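Local atomic coordinates of glycerol-3-phosphate dehydrogenase [NAD(+)] 1 (Saccharomyces cerevisiae, PDB entry 4FGW), a protein that catalyses the NAD(H)-dependent interconversion of dihydroxyacetone phosphate and glycerol 3-phosphate, supporting glycerol production under hyperosmotic stress. Residues 42-47 with 183-188. Residues are numbered along the deposited sequence; the frame is centred on the assembly and turned at random.
Sequences SGNWGT and NIATEV
Ala-185, Val-188 and Asn-183 approach the six-membered ring of Trp-45 obliquely, all from the same side of its plane. CE3 lies 3.6 Å from both CA and CB of Ala-185; CZ3 is 3.9 Å from CG2 of Val-188. Farther round, CZ2 comes within 3.3 Å of OD1 of Asn-183, whose amide plane is turned 33° from the indole and whose side chain crosses that of Trp-45 at about a right angle. CG of Trp-45 stands anti to the backbone N (chi1 -161°), which carries the ring across to residues 183-188. Phe-227, on strand 227-232, touches the side chains of Trp-45, Asn-183 and Val-188.

The helix starts themselves converge where Trp-45 and Ala-185 bring their CA atoms to 4.8 Å. Here the methyl CB of Ala-185 is packed 3.6 Å from the carbonyl C of Asn-44 and also touches CB, CG and ND2 of the Asn-44 side chain. Within the first turn, O of Gly-43 accepts from N of Thr-47 and from its OG1, the latter at 2.6 Å with a C=O...donor angle of 146°. Gly-43 and Gly-46 fit the GxGxxG pattern of a Rossmann strand-turn-helix, and residues 42-46 and Ala-185 probably bind NAD(+), as in relatives.

No hydrogen bond joins the segments. ND2 of Asn-183 bonds to O of Glu-195, while OD1 is the atom turned to the indole. The segments thus meet through van der Waals contact, with one amide oxygen against ring carbons, where the glycine-rich turn lies beside the start of helix 185-189, consistent with both contributing to one cofactor site.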
# COMPACT_ATOMS: atom_id res chain seq x y z
N SER A 42 -29.60 10.30 -1.96
CA SER A 42 -30.59 9.24 -1.64
C SER A 42 -30.30 7.78 -2.01
O SER A 42 -31.03 6.89 -1.56
CB SER A 42 -32.01 9.65 -2.01
OG SER A 42 -32.26 9.61 -3.41
N GLY A 43 -29.25 7.52 -2.79
CA GLY A 43 -28.86 6.16 -3.15
C GLY A 43 -28.10 5.46 -2.04
O GLY A 43 -28.27 5.79 -0.86
N ASN A 44 -27.29 4.49 -2.41
CA ASN A 44 -26.36 3.77 -1.52
C ASN A 44 -25.56 4.66 -0.60
O ASN A 44 -25.74 4.72 0.59
CB ASN A 44 -25.35 3.06 -2.41
CG ASN A 44 -25.34 1.61 -2.22
OD1 ASN A 44 -24.84 0.87 -3.04
ND2 ASN A 44 -25.92 1.17 -1.15
N TRP A 45 -24.63 5.34 -1.23
CA TRP A 45 -23.68 6.25 -0.62
C TRP A 45 -24.34 7.50 -0.07
O TRP A 45 -23.96 7.97 1.00
CB TRP A 45 -22.54 6.54 -1.62
CG TRP A 45 -21.25 7.09 -1.05
CD1 TRP A 45 -20.38 7.92 -1.69
CD2 TRP A 45 -20.65 6.78 0.22
NE1 TRP A 45 -19.29 8.17 -0.90
CE2 TRP A 45 -19.42 7.48 0.28
CE3 TRP A 45 -21.03 6.00 1.32
CZ2 TRP A 45 -18.58 7.43 1.39
CZ3 TRP A 45 -20.19 5.92 2.42
CH2 TRP A 45 -18.97 6.62 2.44
N GLY A 46 -25.34 8.00 -0.79
CA GLY A 46 -26.12 9.18 -0.42
C GLY A 46 -26.84 9.05 0.91
O GLY A 46 -26.73 9.95 1.75
N THR A 47 -27.56 7.92 1.12
CA THR A 47 -28.30 7.64 2.36
C THR A 47 -27.34 7.41 3.52
O THR A 47 -27.58 7.89 4.63
CB THR A 47 -29.26 6.45 2.17
OG1 THR A 47 -29.99 6.62 0.96
CG2 THR A 47 -30.24 6.29 3.32
N ASN A 183 -13.57 2.83 1.34
CA ASN A 183 -14.87 2.56 1.95
C ASN A 183 -15.94 2.17 0.96
O ASN A 183 -15.83 2.46 -0.23
CB ASN A 183 -15.33 3.74 2.86
CG ASN A 183 -15.25 5.10 2.23
OD1 ASN A 183 -15.93 5.42 1.25
ND2 ASN A 183 -14.42 5.94 2.79
N ILE A 184 -16.98 1.48 1.45
CA ILE A 184 -18.16 0.99 0.73
C ILE A 184 -19.37 1.44 1.57
O ILE A 184 -19.35 1.27 2.79
CB ILE A 184 -18.11 -0.57 0.58
CG1 ILE A 184 -16.92 -1.03 -0.27
CG2 ILE A 184 -19.39 -1.11 -0.03
CD1 ILE A 184 -16.40 -2.50 0.01
N ALA A 185 -20.41 2.00 0.92
CA ALA A 185 -21.63 2.47 1.57
C ALA A 185 -22.22 1.44 2.54
O ALA A 185 -22.51 1.79 3.69
CB ALA A 185 -22.66 2.84 0.52
N THR A 186 -22.34 0.18 2.09
CA THR A 186 -22.87 -0.98 2.83
C THR A 186 -22.17 -1.21 4.18
O THR A 186 -22.84 -1.46 5.17
CB THR A 186 -22.89 -2.20 1.88
OG1 THR A 186 -23.97 -2.00 0.97
CG2 THR A 186 -23.06 -3.53 2.61
N GLU A 187 -20.83 -1.09 4.21
CA GLU A 187 -20.04 -1.28 5.42
C GLU A 187 -20.14 -0.09 6.37
O GLU A 187 -20.29 -0.30 7.58
CB GLU A 187 -18.58 -1.63 5.10
CG GLU A 187 -18.42 -3.01 4.49
CD GLU A 187 -17.05 -3.61 4.71
OE1 GLU A 187 -16.93 -4.55 5.53
OE2 GLU A 187 -16.08 -3.11 4.08
N VAL A 188 -20.07 1.16 5.84
CA VAL A 188 -20.19 2.39 6.63
C VAL A 188 -21.57 2.43 7.31
O VAL A 188 -21.65 2.76 8.49
CB VAL A 188 -19.90 3.70 5.82
CG1 VAL A 188 -19.98 4.94 6.72
CG2 VAL A 188 -18.57 3.65 5.10